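Local coordinates for uncharacterized conserved protein BF1870 (Bacteroides fragilis, PDB 3EWL) that is of unknown function but, through this C-terminal thioredoxin-like domain with a CxxC pattern at a helix start, may take part in thiol-disulfide redox chemistry, at residues M5-F10 against S20-L25; T11-H16 against V91-A96; F33-D38 against E76-K81; V66-P71 against Q87-G92. One frame throughout, in Å; residues are numbered along the deposited sequence.

Contact 1: M5-F10 against S20-L25; sequences MKAADF and SRMSRL
The ring of F10 carries M22 over one face: M22 CB sits 4.2 Å from the F10 ring centroid, a CH-pi contact 17° off the ring normal and displaced toward the rim. The R21 guanidinium has D9 OD2 over one face, 3.4 Å from R21 NH2. No N-H points at that oxygen, so the salt bridge works by charge alone. The D9 carboxylate is gripped by S23 instead. S23 OG donates to D9 OD2 at 2.6 Å and S23 N donates to D9 OD1 at 3.0 Å, both from above the carboxylate plane by nearly 40°. Beside them a backbone bond runs from M22 N to F10 O (3.0 Å). M22 CG stands anti to the backbone nitrogen (chi1 -177°), and the chain then bends at chi2 and chi3, which carries the methyl CE to A7 CB (3.9 Å) and close to F10 CE2. M22 also packs on L67 and L116 of the central sheet. D9 thus takes the N-H and the hydroxyl of S23, within the 3-10 turn 22-24, and R21, close by, probably favours the ionised form of the D9 carboxylate, while M22 and F10 pack together between the N-terminal segment and the sheet.

Contact 2: T11-H16 against V91-A96; sequences TYVTVH and VGWNKA
V13 and W93 exchange two backbone hydrogen bonds: W93 N gives to V13 O at 2.8 Å, and V13 N gives to W93 O at 3.0 Å. They form a single antiparallel hydrogen-bonded pair, and the two short strands diverge from it, their directions 112° apart. A third bond comes from a side chain. N94 ND2 reaches T11 O at 2.9 Å, the oxygen lying 4° from the amide plane and the nitrogen in the carbonyl plane of T11; CG anti to the backbone nitrogen of N94 (chi1 -178°) sends the amide across. The same ND2 also binds D98 OD2, and N94 OD1 takes the N-H of I99, so the amide is fixed in its rotation by three partners.

Water bridges both ends of the pairing. One accepts from A96 N and bonds T11 OG1, 3.0 Å away; another accepts from V15 N and donates to V91 O, 2.9 Å away.

V13 and W93 lie side by side, with V13 CG1 3.9 Å from W93 CE3, and the indole NE1 is bound to D72 O. K95 CA covers one indole face. On the other side of the strand, the Y12 ring comes obliquely to G92 CA, 4.0 Å from Y12 CD1, and has T14 CG2 at its edge in plane. With no side chain at G92, the tyrosine can lie close against the backbone. Bonded backbones, bridging waters and a triply held asparagine amide together tie the short hairpin strand 11-13 to the end of the sheet's outermost strand, 90-93.

Contact 3: F33-D38 against E76-K81; sequences FFYDPD and EEWATK
Polar contact comes first, at the meeting of Y35 and W78. The phenol oxygen approaches the indole at its edge, near the ring plane, with Y35 OH 2.9 Å from W78 NE1; the two side chains cross at about a right angle. A water lies in the plane of the tyrosine ring, 2.6 Å from Y35 OH, and donates to W78 O at 2.8 Å, joining the hydroxyl to the helix backbone. Within the loop, D38 N donates to D36 OD2 at 2.7 Å, an Asx turn across P37.

Apolar contact is carried by P37 and by the tyrosine's ring end. Y35 CZ stands 4.0 Å from W78 CD1. P37 CG rests 3.8 Å from W78 N, and its CB lies over E77 O, so the proline packs directly on one turn of helix 75-82. K81, folded back by bends from chi2 to chi4, lays CG beside P37 CB at 4.1 Å.

Y35 also touches C42 of the CxxC pattern at the start of helix 40-50. The loop that leads into this possible thioredoxin-type redox site is therefore joined to helix 75-82 in two ways: a water links Y35 OH to W78 O, and P37 packs on the helix backbone.

Contact 4: V66-P71 against Q87-G92; sequences VLAIYP and QGWIVG
V66 meets W89 through two rotations: V66 CG1 stands anti to its own nitrogen (chi1 -178°), and W89 CG lies beside its backbone nitrogen and anti to the carbonyl carbon (chi1 -67°), which lays the indole across the valine. V66 CB then sits 3.7 Å from the centroid of the five-membered ring, 10° off its normal, a close CH-pi contact over the face. V66 CG1 reaches the ring junction, 3.4 Å from W89 CD2, and A68 CB adds an oblique touch on W89 CE3. F33 and F49 meet the same indole edge-to-face.

On the face bearing L67, I69 and I90, L67 CD1 packs on I90 CG2 at 3.6 Å. Farther along, I69 CD1 lies 4.0 Å from G92 CA, directly against the backbone of the glycine.

The backbones run parallel, laced by four hydrogen bonds: I90 N to V66 O, A68 N to I90 O, G92 N to A68 O (2.7 Å) and Y70 N to G92 O. A water also spans V66 N and G88 O. This is the parallel pairing within the beta-alpha-beta unit of strand 64-70, helix 75-82 and strand 90-93. The four bonds satisfy the peptide groups that face each other across the pair, while V66 and A68 pack on W89, and L67 packs on I90 on the other face.

Contacts 2 and 4 share V91 and G92, with centres 9 Å apart: strand 90-93 pairs with strand 64-70 and then, through W93, with strand 11-13, while N94 N comes 3.1 Å from Y70 O. The centres of contacts 3 and 4 are about 10 Å apart; F33 N and F33 O join L67 and I69 in the sheet, and Y35 OH packs 3.2 Å from V91 CG1. W78 also lies against the V13–W93 pairing of contact 2. Contact 1 packs on the face bearing L67 and I69, the other face from A68 and V91, where Y35 and W78 lie; its centre is about 20 Å from that of contact 3, which borders the CxxC pattern.

Contact 1: M5-F10 against S20-L25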
loop_
_atom_site.group_PDB
_atom_site.type_symbol
_atom_site.label_atom_id
_atom_site.label_comp_id
_atom_site.label_asym_id
_atom_site.label_seq_id
_atom_site.Cartn_x
_atom_site.Cartn_y
_atom_site.Cartn_z
HETATM N N MSE A 5 10.931 0.652 12.781
HETATM C CA MSE A 5 11.819 1.516 11.982
HETATM C C MSE A 5 11.064 2.521 11.150
HETATM O O MSE A 5 9.902 2.313 10.862
HETATM C CB MSE A 5 12.708 0.695 11.039
HETATM C CG MSE A 5 13.471 -0.366 11.738
HETATM SE SE MSE A 5 14.880 0.377 12.889
HETATM C CE MSE A 5 15.880 -1.338 12.861
ATOM N N LYS A 6 11.745 3.614 10.781
ATOM C CA LYS A 6 11.274 4.496 9.716
ATOM C C LYS A 6 11.121 3.685 8.403
ATOM O O LYS A 6 12.084 3.124 7.873
ATOM C CB LYS A 6 12.225 5.684 9.522
ATOM C CG LYS A 6 11.761 6.664 8.451
ATOM C CD LYS A 6 12.446 8.033 8.541
ATOM C CE LYS A 6 13.565 8.136 7.508
ATOM N NZ LYS A 6 13.514 9.385 6.693
ATOM N N ALA A 7 9.892 3.609 7.909
ATOM C CA ALA A 7 9.608 2.912 6.674
ATOM C C ALA A 7 10.502 3.513 5.582
ATOM O O ALA A 7 10.644 4.740 5.517
ATOM C CB ALA A 7 8.167 3.099 6.321
ATOM N N ALA A 8 11.164 2.660 4.787
ATOM C CA ALA A 8 11.935 3.139 3.634
ATOM C C ALA A 8 11.096 3.994 2.651
ATOM O O ALA A 8 9.976 3.636 2.262
ATOM C CB ALA A 8 12.612 1.980 2.889
ATOM N N ASP A 9 11.658 5.140 2.270
ATOM C CA ASP A 9 11.035 6.032 1.321
ATOM C C ASP A 9 11.362 5.605 -0.112
ATOM O O ASP A 9 12.427 5.013 -0.386
ATOM C CB ASP A 9 11.497 7.467 1.611
ATOM C CG ASP A 9 10.531 8.519 1.091
ATOM O OD1 ASP A 9 9.405 8.139 0.660
ATOM O OD2 ASP A 9 10.904 9.735 1.108
ATOM N N PHE A 10 10.436 5.883 -1.016
ATOM C CA PHE A 10 10.599 5.601 -2.453
ATOM C C PHE A 10 9.679 6.518 -3.249
ATOM O O PHE A 10 8.750 7.127 -2.695
ATOM C CB PHE A 10 10.218 4.142 -2.769
ATOM C CG PHE A 10 8.884 3.750 -2.228
ATOM C CD1 PHE A 10 7.732 3.842 -3.018
ATOM C CD2 PHE A 10 8.766 3.283 -0.923
ATOM C CE1 PHE A 10 6.490 3.484 -2.502
ATOM C CE2 PHE A 10 7.498 2.936 -0.386
ATOM C CZ PHE A 10 6.381 3.032 -1.185
ATOM N N SER A 20 5.385 11.122 -6.959
ATOM C CA SER A 20 5.604 11.624 -5.618
ATOM C C SER A 20 6.428 10.643 -4.796
ATOM O O SER A 20 6.665 9.494 -5.204
ATOM C CB SER A 20 4.268 11.948 -4.910
ATOM O OG SER A 20 4.466 12.857 -3.818
ATOM N N ARG A 21 6.875 11.126 -3.644
ATOM C CA ARG A 21 7.559 10.311 -2.679
ATOM C C ARG A 21 6.513 9.876 -1.657
ATOM O O ARG A 21 5.615 10.631 -1.322
ATOM C CB ARG A 21 8.660 11.129 -2.019
ATOM C CG ARG A 21 10.019 10.504 -2.110
ATOM C CD ARG A 21 11.092 11.563 -2.274
ATOM N NE ARG A 21 12.403 10.911 -2.333
ATOM C CZ ARG A 21 13.360 11.041 -1.409
ATOM N NH1 ARG A 21 14.509 10.401 -1.559
ATOM N NH2 ARG A 21 13.191 11.825 -0.344
HETATM N N MSE A 22 6.630 8.646 -1.189
HETATM C CA MSE A 22 5.738 8.134 -0.162
HETATM C C MSE A 22 5.686 9.068 1.038
HETATM O O MSE A 22 4.608 9.308 1.593
HETATM C CB MSE A 22 6.159 6.730 0.261
HETATM C CG MSE A 22 5.228 6.112 1.275
HETATM SE SE MSE A 22 5.909 6.368 3.087
HETATM C CE MSE A 22 7.223 4.894 2.936
ATOM N N SER A 23 6.845 9.578 1.445
ATOM C CA SER A 23 6.966 10.365 2.681
ATOM C C SER A 23 6.179 11.657 2.554
ATOM O O SER A 23 5.834 12.237 3.558
ATOM C CB SER A 23 8.429 10.696 3.014
ATOM O OG SER A 23 9.046 11.377 1.928
ATOM N N ARG A 24 5.887 12.078 1.327
ATOM C CA ARG A 24 5.171 13.322 1.082
ATOM C C ARG A 24 3.674 13.162 1.245
ATOM O O ARG A 24 2.934 14.165 1.226
ATOM C CB ARG A 24 5.447 13.862 -0.331
ATOM C CG ARG A 24 6.922 14.069 -0.613
ATOM C CD ARG A 24 7.406 15.373 -0.079
ATOM N NE ARG A 24 7.613 16.324 -1.171
ATOM C CZ ARG A 24 8.754 16.465 -1.845
ATOM N NH1 ARG A 24 9.822 15.715 -1.547
ATOM N NH2 ARG A 24 8.828 17.368 -2.818
ATOM N N LEU A 25 3.209 11.913 1.356
ATOM C CA LEU A 25 1.795 11.645 1.601
ATOM C C LEU A 25 1.528 11.779 3.084
ATOM O O LEU A 25 1.950 10.946 3.878
ATOM C CB LEU A 25 1.406 10.247 1.148
ATOM C CG LEU A 25 1.332 10.010 -0.356
ATOM C CD1 LEU A 25 1.013 8.542 -0.626
ATOM C CD2 LEU A 25 0.280 10.912 -0.994
#

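Contact 2: T11-H16 against V91-A96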
loop_
_atom_site.group_PDB
_atom_site.type_symbol
_atom_site.label_atom_id
_atom_site.label_comp_id
_atom_site.label_asym_id
_atom_site.label_seq_id
_atom_site.Cartn_x
_atom_site.Cartn_y
_atom_site.Cartn_z
ATOM N N THR A 11 9.903 6.573 -4.557
ATOM C CA THR A 11 9.031 7.349 -5.421
ATOM C C THR A 11 8.073 6.420 -6.165
ATOM O O THR A 11 8.306 5.201 -6.241
ATOM C CB THR A 11 9.845 8.162 -6.435
ATOM O OG1 THR A 11 10.713 7.274 -7.141
ATOM C CG2 THR A 11 10.707 9.225 -5.695
ATOM N N TYR A 12 7.016 6.989 -6.738
ATOM C CA TYR A 12 6.063 6.210 -7.519
ATOM C C TYR A 12 5.364 7.138 -8.478
ATOM O O TYR A 12 5.387 8.365 -8.295
ATOM C CB TYR A 12 5.034 5.492 -6.620
ATOM C CG TYR A 12 4.207 6.426 -5.795
ATOM C CD1 TYR A 12 2.973 6.886 -6.262
ATOM C CD2 TYR A 12 4.649 6.868 -4.532
ATOM C CE1 TYR A 12 2.203 7.786 -5.512
ATOM C CE2 TYR A 12 3.886 7.787 -3.767
ATOM C CZ TYR A 12 2.674 8.232 -4.268
ATOM O OH TYR A 12 1.924 9.099 -3.539
ATOM N N VAL A 13 4.742 6.550 -9.497
ATOM C CA VAL A 13 3.868 7.288 -10.397
ATOM C C VAL A 13 2.490 6.659 -10.364
ATOM O O VAL A 13 2.343 5.448 -10.100
ATOM C CB VAL A 13 4.429 7.369 -11.838
ATOM C CG1 VAL A 13 4.471 5.979 -12.500
ATOM C CG2 VAL A 13 3.625 8.420 -12.660
ATOM N N THR A 14 1.477 7.500 -10.544
ATOM C CA THR A 14 0.129 7.004 -10.734
ATOM C C THR A 14 -0.258 7.129 -12.200
ATOM O O THR A 14 0.419 7.784 -13.018
ATOM C CB THR A 14 -0.906 7.747 -9.881
ATOM O OG1 THR A 14 -1.090 9.061 -10.416
ATOM C CG2 THR A 14 -0.444 7.850 -8.457
ATOM N N VAL A 15 -1.377 6.506 -12.519
ATOM C CA VAL A 15 -1.899 6.546 -13.841
ATOM C C VAL A 15 -2.268 7.977 -14.279
ATOM O O VAL A 15 -2.195 8.301 -15.451
ATOM C CB VAL A 15 -3.073 5.559 -13.912
ATOM C CG1 VAL A 15 -4.262 6.172 -14.561
ATOM C CG2 VAL A 15 -2.597 4.248 -14.549
ATOM N N HIS A 16 -2.604 8.832 -13.325
ATOM C CA HIS A 16 -2.857 10.230 -13.611
ATOM C C HIS A 16 -1.583 11.057 -13.640
ATOM O O HIS A 16 -1.623 12.290 -13.607
ATOM C CB HIS A 16 -3.891 10.755 -12.627
ATOM C CG HIS A 16 -5.147 9.953 -12.660
ATOM N ND1 HIS A 16 -5.403 8.937 -11.765
ATOM C CD2 HIS A 16 -6.171 9.944 -13.547
ATOM C CE1 HIS A 16 -6.561 8.371 -12.067
ATOM N NE2 HIS A 16 -7.048 8.962 -13.147
ATOM N N VAL A 91 -2.905 4.476 -6.179
ATOM C CA VAL A 91 -2.387 3.297 -6.862
ATOM C C VAL A 91 -1.136 3.718 -7.631
ATOM O O VAL A 91 -1.234 4.588 -8.511
ATOM C CB VAL A 91 -3.441 2.748 -7.836
ATOM C CG1 VAL A 91 -2.876 1.553 -8.624
ATOM C CG2 VAL A 91 -4.679 2.374 -7.059
ATOM N N GLY A 92 0.026 3.151 -7.281
ATOM C CA GLY A 92 1.302 3.618 -7.834
ATOM C C GLY A 92 2.223 2.518 -8.334
ATOM O O GLY A 92 2.116 1.390 -7.903
ATOM N N TRP A 93 3.122 2.856 -9.249
ATOM C CA TRP A 93 4.147 1.947 -9.740
ATOM C C TRP A 93 5.487 2.543 -9.349
ATOM O O TRP A 93 5.739 3.694 -9.648
ATOM C CB TRP A 93 4.068 1.828 -11.287
ATOM C CG TRP A 93 5.237 1.111 -11.974
ATOM C CD1 TRP A 93 5.795 -0.071 -11.601
ATOM C CD2 TRP A 93 5.926 1.515 -13.174
ATOM N NE1 TRP A 93 6.799 -0.419 -12.469
ATOM C CE2 TRP A 93 6.902 0.534 -13.443
ATOM C CE3 TRP A 93 5.801 2.613 -14.053
ATOM C CZ2 TRP A 93 7.785 0.617 -14.550
ATOM C CZ3 TRP A 93 6.673 2.714 -15.144
ATOM C CH2 TRP A 93 7.657 1.715 -15.386
ATOM N N ASN A 94 6.349 1.750 -8.721
ATOM C CA ASN A 94 7.725 2.155 -8.380
ATOM C C ASN A 94 8.572 2.127 -9.652
ATOM O O ASN A 94 9.352 1.205 -9.861
ATOM C CB ASN A 94 8.283 1.214 -7.308
ATOM C CG ASN A 94 9.706 1.582 -6.828
ATOM O OD1 ASN A 94 10.578 0.703 -6.753
ATOM N ND2 ASN A 94 9.939 2.877 -6.483
ATOM N N LYS A 95 8.355 3.120 -10.514
ATOM C CA LYS A 95 9.002 3.235 -11.838
ATOM C C LYS A 95 10.519 3.202 -11.652
ATOM O O LYS A 95 11.223 2.551 -12.440
ATOM C CB LYS A 95 8.551 4.545 -12.511
ATOM C CG LYS A 95 9.046 4.857 -13.952
ATOM C CD LYS A 95 8.327 6.130 -14.471
ATOM C CE LYS A 95 8.803 6.578 -15.881
ATOM N NZ LYS A 95 10.310 6.894 -15.881
ATOM N N ALA A 96 11.010 3.842 -10.592
ATOM C CA ALA A 96 12.460 3.832 -10.304
ATOM C C ALA A 96 13.045 2.415 -10.106
ATOM O O ALA A 96 14.225 2.210 -10.378
ATOM C CB ALA A 96 12.811 4.765 -9.133
HETATM O O HOH W 1 9.246 5.857 -9.354
HETATM O O HOH W 2 -2.988 5.214 -10.773
#

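Contact 3: F33-D38 against E76-K81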
loop_
_atom_site.group_PDB
_atom_site.type_symbol
_atom_site.label_atom_id
_atom_site.label_comp_id
_atom_site.label_asym_id
_atom_site.label_seq_id
_atom_site.Cartn_x
_atom_site.Cartn_y
_atom_site.Cartn_z
ATOM N N PHE A 33 0.383 -1.298 0.489
ATOM C CA PHE A 33 -0.177 -2.514 -0.078
ATOM C C PHE A 33 0.654 -2.912 -1.289
ATOM O O PHE A 33 0.475 -2.345 -2.380
ATOM C CB PHE A 33 -1.664 -2.285 -0.459
ATOM C CG PHE A 33 -2.390 -3.541 -0.948
ATOM C CD1 PHE A 33 -2.868 -4.485 -0.047
ATOM C CD2 PHE A 33 -2.627 -3.754 -2.309
ATOM C CE1 PHE A 33 -3.559 -5.633 -0.493
ATOM C CE2 PHE A 33 -3.341 -4.887 -2.758
ATOM C CZ PHE A 33 -3.790 -5.839 -1.839
ATOM N N PHE A 34 1.601 -3.838 -1.101
ATOM C CA PHE A 34 2.420 -4.282 -2.208
ATOM C C PHE A 34 1.710 -5.365 -2.938
ATOM O O PHE A 34 1.389 -6.395 -2.359
ATOM C CB PHE A 34 3.844 -4.686 -1.792
ATOM C CG PHE A 34 4.609 -3.567 -1.102
ATOM C CD1 PHE A 34 5.167 -2.516 -1.837
ATOM C CD2 PHE A 34 4.700 -3.521 0.294
ATOM C CE1 PHE A 34 5.857 -1.449 -1.185
ATOM C CE2 PHE A 34 5.381 -2.464 0.947
ATOM C CZ PHE A 34 5.975 -1.436 0.188
ATOM N N TYR A 35 1.461 -5.145 -4.223
ATOM C CA TYR A 35 0.609 -6.061 -4.960
ATOM C C TYR A 35 1.134 -6.379 -6.359
ATOM O O TYR A 35 2.106 -5.769 -6.851
ATOM C CB TYR A 35 -0.819 -5.487 -5.036
ATOM C CG TYR A 35 -0.975 -4.330 -6.037
ATOM C CD1 TYR A 35 -1.399 -4.575 -7.341
ATOM C CD2 TYR A 35 -0.675 -3.000 -5.677
ATOM C CE1 TYR A 35 -1.535 -3.547 -8.273
ATOM C CE2 TYR A 35 -0.823 -1.954 -6.607
ATOM C CZ TYR A 35 -1.258 -2.248 -7.904
ATOM O OH TYR A 35 -1.444 -1.255 -8.841
ATOM N N ASP A 36 0.451 -7.326 -7.008
ATOM C CA ASP A 36 0.652 -7.558 -8.427
ATOM C C ASP A 36 -0.706 -7.437 -9.174
ATOM O O ASP A 36 -1.740 -7.867 -8.662
ATOM C CB ASP A 36 1.298 -8.954 -8.621
ATOM C CG ASP A 36 1.685 -9.206 -10.048
ATOM O OD1 ASP A 36 2.862 -8.980 -10.407
ATOM O OD2 ASP A 36 0.779 -9.586 -10.816
ATOM N N PRO A 37 -0.705 -6.881 -10.399
ATOM C CA PRO A 37 -1.961 -6.762 -11.124
ATOM C C PRO A 37 -2.592 -8.115 -11.453
ATOM O O PRO A 37 -3.798 -8.168 -11.739
ATOM C CB PRO A 37 -1.565 -6.041 -12.428
ATOM C CG PRO A 37 -0.058 -6.167 -12.523
ATOM C CD PRO A 37 0.430 -6.276 -11.132
ATOM N N ASP A 38 -1.790 -9.184 -11.451
ATOM C CA ASP A 38 -2.321 -10.532 -11.702
ATOM C C ASP A 38 -2.150 -11.395 -10.459
ATOM O O ASP A 38 -1.216 -12.186 -10.350
ATOM C CB ASP A 38 -1.666 -11.180 -12.937
ATOM C CG ASP A 38 -2.185 -12.608 -13.201
ATOM O OD1 ASP A 38 -3.248 -13.003 -12.650
ATOM O OD2 ASP A 38 -1.519 -13.332 -13.966
ATOM N N GLU A 76 2.585 -2.057 -18.313
ATOM C CA GLU A 76 1.391 -2.087 -19.165
ATOM C C GLU A 76 0.228 -2.780 -18.481
ATOM O O GLU A 76 -0.841 -2.199 -18.362
ATOM C CB GLU A 76 1.667 -2.683 -20.561
ATOM C CG GLU A 76 2.688 -1.851 -21.332
ATOM C CD GLU A 76 2.703 -2.118 -22.838
ATOM O OE1 GLU A 76 3.703 -2.711 -23.289
ATOM O OE2 GLU A 76 1.732 -1.742 -23.568
ATOM N N GLU A 77 0.457 -3.999 -17.996
ATOM C CA GLU A 77 -0.524 -4.740 -17.217
ATOM C C GLU A 77 -0.956 -4.001 -15.920
ATOM O O GLU A 77 -2.132 -3.950 -15.578
ATOM C CB GLU A 77 0.089 -6.079 -16.837
ATOM C CG GLU A 77 -0.908 -7.204 -16.653
ATOM C CD GLU A 77 -0.852 -8.244 -17.799
ATOM O OE1 GLU A 77 -1.379 -7.958 -18.914
ATOM O OE2 GLU A 77 -0.287 -9.358 -17.575
ATOM N N TRP A 78 0.030 -3.470 -15.193
ATOM C CA TRP A 78 -0.202 -2.599 -14.037
ATOM C C TRP A 78 -1.194 -1.474 -14.343
ATOM O O TRP A 78 -2.210 -1.337 -13.680
ATOM C CB TRP A 78 1.119 -1.953 -13.592
ATOM C CG TRP A 78 0.853 -0.836 -12.586
ATOM C CD1 TRP A 78 0.425 -0.988 -11.317
ATOM C CD2 TRP A 78 0.939 0.580 -12.817
ATOM N NE1 TRP A 78 0.218 0.237 -10.730
ATOM C CE2 TRP A 78 0.557 1.217 -11.620
ATOM C CE3 TRP A 78 1.313 1.372 -13.918
ATOM C CZ2 TRP A 78 0.538 2.611 -11.477
ATOM C CZ3 TRP A 78 1.277 2.766 -13.782
ATOM C CH2 TRP A 78 0.898 3.364 -12.570
ATOM N N ALA A 79 -0.879 -0.678 -15.361
ATOM C CA ALA A 79 -1.744 0.435 -15.788
ATOM C C ALA A 79 -3.177 0.007 -16.184
ATOM O O ALA A 79 -4.170 0.603 -15.739
ATOM C CB ALA A 79 -1.086 1.186 -16.930
ATOM N N THR A 80 -3.293 -1.017 -17.006
ATOM C CA THR A 80 -4.614 -1.502 -17.405
ATOM C C THR A 80 -5.488 -1.768 -16.165
ATOM O O THR A 80 -6.686 -1.420 -16.121
ATOM C CB THR A 80 -4.472 -2.784 -18.264
ATOM O OG1 THR A 80 -3.873 -2.438 -19.514
ATOM C CG2 THR A 80 -5.841 -3.437 -18.566
ATOM N N LYS A 81 -4.889 -2.398 -15.161
ATOM C CA LYS A 81 -5.654 -2.858 -14.007
ATOM C C LYS A 81 -5.748 -1.834 -12.898
ATOM O O LYS A 81 -6.574 -1.963 -12.001
ATOM C CB LYS A 81 -5.061 -4.151 -13.463
ATOM C CG LYS A 81 -5.033 -5.286 -14.479
ATOM C CD LYS A 81 -6.406 -5.822 -14.622
ATOM C CE LYS A 81 -6.329 -7.303 -14.566
ATOM N NZ LYS A 81 -6.255 -7.737 -15.996
HETATM O O HOH W 3 -2.510 -2.052 -11.023
#

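Contact 4: V66-P71 against Q87-G92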
loop_
_atom_site.group_PDB
_atom_site.type_symbol
_atom_site.label_atom_id
_atom_site.label_comp_id
_atom_site.label_asym_id
_atom_site.label_seq_id
_atom_site.Cartn_x
_atom_site.Cartn_y
_atom_site.Cartn_z
ATOM N N VAL A 66 -4.451 4.552 1.859
ATOM C CA VAL A 66 -3.898 3.358 1.247
ATOM C C VAL A 66 -3.070 3.737 0.080
ATOM O O VAL A 66 -3.553 4.424 -0.887
ATOM C CB VAL A 66 -4.916 2.361 0.812
ATOM C CG1 VAL A 66 -4.194 1.119 0.227
ATOM C CG2 VAL A 66 -5.812 1.968 2.023
ATOM N N LEU A 67 -1.808 3.306 0.168
ATOM C CA LEU A 67 -0.892 3.439 -0.923
ATOM C C LEU A 67 -0.577 2.042 -1.452
ATOM O O LEU A 67 0.202 1.287 -0.865
ATOM C CB LEU A 67 0.374 4.182 -0.468
ATOM C CG LEU A 67 1.473 4.350 -1.510
ATOM C CD1 LEU A 67 0.954 5.057 -2.788
ATOM C CD2 LEU A 67 2.637 5.079 -0.897
ATOM N N ALA A 68 -1.206 1.708 -2.566
ATOM C CA ALA A 68 -1.030 0.442 -3.234
ATOM C C ALA A 68 0.082 0.632 -4.263
ATOM O O ALA A 68 -0.004 1.505 -5.180
ATOM C CB ALA A 68 -2.386 0.022 -3.904
ATOM N N ILE A 69 1.115 -0.186 -4.123
ATOM C CA ILE A 69 2.313 -0.060 -4.891
ATOM C C ILE A 69 2.653 -1.348 -5.646
ATOM O O ILE A 69 2.780 -2.431 -5.034
ATOM C CB ILE A 69 3.521 0.306 -3.951
ATOM C CG1 ILE A 69 3.284 1.670 -3.282
ATOM C CG2 ILE A 69 4.838 0.338 -4.734
ATOM C CD1 ILE A 69 3.170 2.888 -4.335
ATOM N N TYR A 70 2.835 -1.231 -6.961
ATOM C CA TYR A 70 3.354 -2.353 -7.776
ATOM C C TYR A 70 4.862 -2.151 -7.912
ATOM O O TYR A 70 5.291 -1.093 -8.321
ATOM C CB TYR A 70 2.683 -2.370 -9.148
ATOM C CG TYR A 70 3.253 -3.410 -10.105
ATOM C CD1 TYR A 70 3.286 -4.789 -9.774
ATOM C CD2 TYR A 70 3.731 -3.018 -11.349
ATOM C CE1 TYR A 70 3.826 -5.728 -10.669
ATOM C CE2 TYR A 70 4.256 -3.935 -12.251
ATOM C CZ TYR A 70 4.286 -5.278 -11.929
ATOM O OH TYR A 70 4.829 -6.146 -12.877
ATOM N N PRO A 71 5.672 -3.152 -7.508
ATOM C CA PRO A 71 7.113 -2.986 -7.438
ATOM C C PRO A 71 7.878 -3.586 -8.596
ATOM O O PRO A 71 9.105 -3.397 -8.658
ATOM C CB PRO A 71 7.504 -3.720 -6.151
ATOM C CG PRO A 71 6.439 -4.766 -5.985
ATOM C CD PRO A 71 5.199 -4.335 -6.741
ATOM N N GLN A 87 -11.592 2.171 -5.057
ATOM C CA GLN A 87 -11.832 3.596 -5.070
ATOM C C GLN A 87 -11.293 4.296 -3.808
ATOM O O GLN A 87 -11.511 3.828 -2.704
ATOM C CB GLN A 87 -13.343 3.803 -5.201
ATOM C CG GLN A 87 -13.761 4.411 -6.487
ATOM C CD GLN A 87 -13.307 5.861 -6.542
ATOM O OE1 GLN A 87 -13.426 6.608 -5.541
ATOM N NE2 GLN A 87 -12.761 6.268 -7.696
ATOM N N GLY A 88 -10.575 5.404 -3.956
ATOM C CA GLY A 88 -10.008 6.066 -2.762
ATOM C C GLY A 88 -8.553 5.708 -2.458
ATOM O O GLY A 88 -7.865 6.467 -1.787
ATOM N N TRP A 89 -8.088 4.546 -2.913
ATOM C CA TRP A 89 -6.676 4.156 -2.782
ATOM C C TRP A 89 -5.836 4.900 -3.777
ATOM O O TRP A 89 -6.258 5.114 -4.930
ATOM C CB TRP A 89 -6.489 2.653 -3.060
ATOM C CG TRP A 89 -7.123 1.732 -2.026
ATOM C CD1 TRP A 89 -8.137 2.036 -1.123
ATOM C CD2 TRP A 89 -6.821 0.346 -1.825
ATOM N NE1 TRP A 89 -8.460 0.920 -0.383
ATOM C CE2 TRP A 89 -7.650 -0.119 -0.771
ATOM C CE3 TRP A 89 -5.906 -0.543 -2.422
ATOM C CZ2 TRP A 89 -7.604 -1.445 -0.309
ATOM C CZ3 TRP A 89 -5.858 -1.862 -1.971
ATOM C CH2 TRP A 89 -6.699 -2.300 -0.920
ATOM N N ILE A 90 -4.653 5.299 -3.346
ATOM C CA ILE A 90 -3.649 5.802 -4.255
ATOM C C ILE A 90 -2.977 4.565 -4.844
ATOM O O ILE A 90 -2.581 3.694 -4.101
ATOM C CB ILE A 90 -2.653 6.677 -3.499
ATOM C CG1 ILE A 90 -3.401 7.883 -2.930
ATOM C CG2 ILE A 90 -1.453 7.147 -4.414
ATOM C CD1 ILE A 90 -2.529 8.662 -1.953
ATOM N N VAL A 91 -2.905 4.476 -6.179
ATOM C CA VAL A 91 -2.387 3.297 -6.862
ATOM C C VAL A 91 -1.136 3.718 -7.631
ATOM O O VAL A 91 -1.234 4.588 -8.511
ATOM C CB VAL A 91 -3.441 2.748 -7.836
ATOM C CG1 VAL A 91 -2.876 1.553 -8.624
ATOM C CG2 VAL A 91 -4.679 2.374 -7.059
ATOM N N GLY A 92 0.026 3.151 -7.281
ATOM C CA GLY A 92 1.302 3.618 -7.834
ATOM C C GLY A 92 2.223 2.518 -8.334
ATOM O O GLY A 92 2.116 1.390 -7.903
HETATM O O HOH W 4 -6.098 6.625 0.557
#